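PDB 1PSU: phenylacetic acid degradation protein PaaI from Escherichia coli, which hydrolyses acyl-CoA thioesters in phenylacetate degradation, preferring ring-hydroxylated phenylacetyl-CoA esters, as a homotetrameric hot dog-fold thioesterase. Local coordinates for residues V35-V40 and G91-A96; G108-E113 and G127-I132. All blocks are in the same frame, centred on the assembly; numbering follows the deposited sequence.

Contact 1. Residues V35-V40 and G91-A96; sequences VVTMTV and GDTLTA
Val36 with Ala96, and Met38 (selenomethionine) with Leu94, each trade a pair of backbone hydrogen bonds, joining strands 35-39 and 93-96 antiparallel with axes 4.6 Å apart at their closest and N-to-C directions 161° apart. The ladder runs on past the strand ends: Val40 N bonds to Asp92 O (2.9 Å) and Gly91 N to Val40 O (2.8 Å). Thr37-Thr95 and Thr39-Thr93 are the non-hydrogen-bonded pairs between, and their four threonines share one face of the sheet. All four take the same first torsion, with OG1 beside the backbone N and CG2 anti to it (chi1 -51° for Thr37). Methyls therefore meet on the diagonals, Thr37 CG2 reaching Thr93 CG2 at 3.6 Å and Val35 CG1 lying tight on Thr95 CG2 at 3.4 Å, whereas Thr39 OG1 and Thr93 OG1 stay 3.9 Å apart. In the antiparallel sheet of the hot dog fold, this contact joins strand 33-39 to strand 93-103, and the opposite face, carrying Val36, Met38, Leu94 and Ala96, receives the long helix 53-69. There Leu59 touches Val36, Met38 and Leu94, and Leu56 also packs on Leu94. Val40, just beyond the strand, points toward residues 91-96; its CG2 presses on Leu94 CD1 at 3.5 Å, closer than ordinary van der Waals contact. Met38 reaches less across the ladder, because its extended start leads SE away from Leu94 toward Leu22, Ile24 and Met44. Gly91 has a positive phi (88°), a backbone shape readily taken by glycine. Next to it, the Asp92 carboxylate turns away from Val40, and its OD1 accepts a hydrogen bond from Gln117 NE2, while Gln117 OE1 takes the N-H of Thr93.

Contact 2. Residues G108-E113 and G127-I132; sequences GVYDIE and GKSHRI
Tyr110 and Ser129 meet on one face of the sheet, where the phenol ring leans toward Gly108 and its CE1 comes within 3.5 Å of Ser129 OG, an oblique approach. Tyr110 CG lies beside its own backbone N (chi1 -67°), which carries the ring back along the strand toward the Gly108-Ser129 pair. Ser129 OG sits between the backbone N and carbonyl carbon (chi1 60°) and reaches Gly108 CA at 3.4 Å; its bond to Gly108 O is at best weak. Gly108 has no side chain, which leaves the Ser129 hydroxyl to lie close against its CA. Gly127, paired with Tyr110, likewise adds no side chain to this face. Beneath these groups the backbones form an antiparallel ladder, their N-to-C directions 143° apart. Tyr110 N to Gly127 O and Gly127 N to Tyr110 O are both 3.1 Å and nearly straight, whereas Gly108 N approaches Ser129 O from above the carbonyl plane at 3.2 Å. The return bond, Ser129 N to Gly108 O, is shorter at 2.8 Å. On the other face Val109 and Lys128 form the non-hydrogen-bonded pair: Lys128 CG lies 3.3 Å from Gly108 O, and the ammonium end leads away from Val109, whose CG2 stays 4.3 Å from Lys128 CG. The two strands belong to the hairpin 107-115/121-131. Asp111, on the Val109 face, makes salt bridges to Arg101 and Arg126. On the Tyr110 face lies helix 53-69, with Ala67 and Cys68 touching Tyr110 and Phe64 touching Ser129 and Ile112, while Tyr110 OH hydrogen-bonds Gln103 of strand 93-103 and Gln71 just past the helix.

Overall arrangement
Contacts 1 and 2 lie on opposite sides of the chain's centre, their own centres about 21 Å apart, yet both belong to one antiparallel sheet. Its order is 25-30, 33-39, 93-103, 107-115, 121-131, 75-84, so contact 1 joins the second and third strands and contact 2 the fourth and fifth. Strands 93-103 and 107-115, consecutive in the chain, are neighbours in the sheet and link the two; the nearest atoms of the two contacts are about 3 Å apart, although the contacts do not touch. Contact 1 closes before contact 2 opens: the first spans the chain containing helix 53-69, the second closes a local hairpin. That helix packs against both, as the sausage in the bun of a hot dog fold.

Contact 1. Residues V35-V40 and G91-A96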
# COMPACT_ATOMS: atom_id res chain seq x y z
N VAL B 35 14.17 9.47 -5.83
CA VAL B 35 14.01 8.44 -6.82
C VAL B 35 14.45 7.16 -6.15
O VAL B 35 15.54 7.09 -5.56
CB VAL B 35 14.84 8.69 -8.10
CG1 VAL B 35 14.59 7.57 -9.11
CG2 VAL B 35 14.45 10.02 -8.71
N VAL B 36 13.59 6.17 -6.21
CA VAL B 36 13.85 4.90 -5.57
C VAL B 36 13.70 3.78 -6.59
O VAL B 36 12.95 3.93 -7.55
CB VAL B 36 12.90 4.74 -4.37
CG1 VAL B 36 12.36 3.35 -4.29
CG2 VAL B 36 13.64 5.12 -3.10
N THR B 37 14.42 2.68 -6.38
CA THR B 37 14.38 1.54 -7.30
C THR B 37 14.18 0.21 -6.58
O THR B 37 14.62 0.03 -5.44
CB THR B 37 15.69 1.42 -8.12
OG1 THR B 37 15.98 2.69 -8.73
CG2 THR B 37 15.52 0.38 -9.21
N MSE B 38 13.53 -0.72 -7.26
CA MSE B 38 13.27 -2.04 -6.71
C MSE B 38 13.10 -3.06 -7.84
O MSE B 38 12.58 -2.73 -8.91
CB MSE B 38 12.00 -1.99 -5.85
CG MSE B 38 11.56 -3.31 -5.24
SE MSE B 38 9.66 -3.28 -4.79
CE MSE B 38 9.73 -2.78 -2.95
N THR B 39 13.54 -4.28 -7.61
CA THR B 39 13.39 -5.32 -8.62
C THR B 39 12.26 -6.24 -8.19
O THR B 39 12.19 -6.66 -7.04
CB THR B 39 14.67 -6.14 -8.78
OG1 THR B 39 15.67 -5.32 -9.41
CG2 THR B 39 14.43 -7.37 -9.65
N VAL B 40 11.35 -6.54 -9.12
CA VAL B 40 10.24 -7.42 -8.81
C VAL B 40 10.75 -8.85 -8.71
O VAL B 40 11.37 -9.36 -9.65
CB VAL B 40 9.14 -7.37 -9.88
CG1 VAL B 40 8.01 -8.30 -9.51
CG2 VAL B 40 8.63 -5.94 -10.03
N GLY B 91 11.46 -9.88 -12.36
CA GLY B 91 12.62 -9.46 -13.12
C GLY B 91 12.52 -8.02 -13.58
O GLY B 91 13.51 -7.43 -14.00
N ASP B 92 11.31 -7.46 -13.52
CA ASP B 92 11.11 -6.08 -13.94
C ASP B 92 11.80 -5.18 -12.93
O ASP B 92 11.83 -5.48 -11.74
CB ASP B 92 9.61 -5.76 -14.00
CG ASP B 92 8.99 -6.09 -15.34
OD1 ASP B 92 9.55 -6.95 -16.08
OD2 ASP B 92 7.93 -5.51 -15.67
N THR B 93 12.37 -4.08 -13.41
CA THR B 93 13.03 -3.14 -12.51
C THR B 93 12.13 -1.92 -12.45
O THR B 93 11.87 -1.28 -13.47
CB THR B 93 14.42 -2.73 -13.01
OG1 THR B 93 15.27 -3.89 -13.04
CG2 THR B 93 15.05 -1.70 -12.07
N LEU B 94 11.64 -1.64 -11.25
CA LEU B 94 10.72 -0.53 -11.03
C LEU B 94 11.39 0.67 -10.39
O LEU B 94 12.14 0.54 -9.41
CB LEU B 94 9.55 -1.01 -10.16
CG LEU B 94 8.82 -2.22 -10.73
CD1 LEU B 94 7.67 -2.62 -9.82
CD2 LEU B 94 8.30 -1.89 -12.13
N THR B 95 11.13 1.84 -10.96
CA THR B 95 11.69 3.07 -10.46
C THR B 95 10.53 3.97 -10.05
O THR B 95 9.60 4.19 -10.83
CB THR B 95 12.54 3.78 -11.54
OG1 THR B 95 13.56 2.88 -12.01
CG2 THR B 95 13.19 5.02 -10.96
N ALA B 96 10.60 4.47 -8.82
CA ALA B 96 9.58 5.34 -8.28
C ALA B 96 10.18 6.72 -8.01
O ALA B 96 11.15 6.86 -7.26
CB ALA B 96 9.03 4.73 -7.00

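Contact 2. Residues G108-E113 and G127-I132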
# COMPACT_ATOMS: atom_id res chain seq x y z
N GLY B 108 1.66 19.00 2.93
CA GLY B 108 2.33 18.93 1.65
C GLY B 108 1.67 17.94 0.71
O GLY B 108 0.96 17.04 1.14
N VAL B 109 1.87 18.14 -0.59
CA VAL B 109 1.34 17.23 -1.59
C VAL B 109 2.49 16.82 -2.48
O VAL B 109 3.23 17.65 -2.99
CB VAL B 109 0.24 17.87 -2.46
CG1 VAL B 109 -0.22 16.86 -3.52
CG2 VAL B 109 -0.95 18.29 -1.60
N TYR B 110 2.65 15.51 -2.66
CA TYR B 110 3.72 14.93 -3.46
C TYR B 110 3.15 13.97 -4.50
O TYR B 110 2.25 13.20 -4.20
CB TYR B 110 4.69 14.15 -2.56
CG TYR B 110 5.47 15.02 -1.59
CD1 TYR B 110 4.83 15.69 -0.55
CD2 TYR B 110 6.83 15.25 -1.79
CE1 TYR B 110 5.54 16.58 0.28
CE2 TYR B 110 7.55 16.13 -0.98
CZ TYR B 110 6.90 16.81 0.04
OH TYR B 110 7.59 17.74 0.79
N ASP B 111 3.70 14.02 -5.71
CA ASP B 111 3.27 13.14 -6.80
C ASP B 111 4.34 12.08 -7.02
O ASP B 111 5.52 12.40 -7.07
CB ASP B 111 3.09 13.94 -8.10
CG ASP B 111 1.74 14.63 -8.18
OD1 ASP B 111 1.01 14.59 -7.17
OD2 ASP B 111 1.42 15.21 -9.25
N ILE B 112 3.93 10.83 -7.13
CA ILE B 112 4.86 9.73 -7.35
C ILE B 112 4.47 8.98 -8.62
O ILE B 112 3.29 8.78 -8.90
CB ILE B 112 4.87 8.72 -6.15
CG1 ILE B 112 5.57 9.32 -4.93
CG2 ILE B 112 5.63 7.47 -6.53
CD1 ILE B 112 4.77 10.38 -4.18
N GLU B 113 5.46 8.56 -9.39
CA GLU B 113 5.18 7.79 -10.59
C GLU B 113 6.14 6.61 -10.63
O GLU B 113 7.34 6.77 -10.44
CB GLU B 113 5.35 8.68 -11.83
CG GLU B 113 5.38 7.91 -13.16
CD GLU B 113 5.22 8.83 -14.36
OE1 GLU B 113 5.77 9.96 -14.33
OE2 GLU B 113 4.57 8.41 -15.34
N GLY B 127 0.09 11.61 -2.72
CA GLY B 127 -0.13 11.54 -1.30
C GLY B 127 -0.02 12.88 -0.61
O GLY B 127 0.68 13.78 -1.07
N LYS B 128 -0.73 13.01 0.50
CA LYS B 128 -0.70 14.25 1.25
C LYS B 128 0.09 13.96 2.52
O LYS B 128 -0.13 12.95 3.18
CB LYS B 128 -2.12 14.72 1.61
CG LYS B 128 -2.15 16.22 1.97
CD LYS B 128 -3.45 16.69 2.62
CE LYS B 128 -3.42 16.57 4.15
NZ LYS B 128 -4.67 17.09 4.80
N SER B 129 1.04 14.83 2.84
CA SER B 129 1.85 14.63 4.03
C SER B 129 1.42 15.59 5.14
O SER B 129 0.82 16.62 4.89
CB SER B 129 3.33 14.83 3.69
OG SER B 129 3.58 16.13 3.20
N HIS B 130 1.78 15.23 6.37
CA HIS B 130 1.46 16.00 7.57
C HIS B 130 2.70 15.95 8.46
O HIS B 130 3.16 14.87 8.83
CB HIS B 130 0.25 15.36 8.26
CG HIS B 130 -0.08 15.92 9.60
ND1 HIS B 130 0.52 15.48 10.76
CD2 HIS B 130 -0.96 16.88 9.97
CE1 HIS B 130 0.02 16.14 11.79
NE2 HIS B 130 -0.88 16.99 11.34
N ARG B 131 3.27 17.11 8.79
CA ARG B 131 4.45 17.12 9.65
C ARG B 131 4.13 16.80 11.11
O ARG B 131 3.08 17.18 11.61
CB ARG B 131 5.18 18.45 9.52
CG ARG B 131 6.05 18.46 8.29
CD ARG B 131 6.49 19.81 7.85
NE ARG B 131 7.32 19.69 6.66
CZ ARG B 131 7.88 20.72 6.03
NH1 ARG B 131 7.69 21.96 6.47
NH2 ARG B 131 8.61 20.50 4.96
N ILE B 132 5.05 16.12 11.78
CA ILE B 132 4.86 15.72 13.16
C ILE B 132 6.02 16.15 14.06
O ILE B 132 7.18 15.74 13.86
CB ILE B 132 4.73 14.19 13.28
CG1 ILE B 132 3.89 13.64 12.13
CG2 ILE B 132 4.09 13.82 14.61
CD1 ILE B 132 4.00 12.13 11.97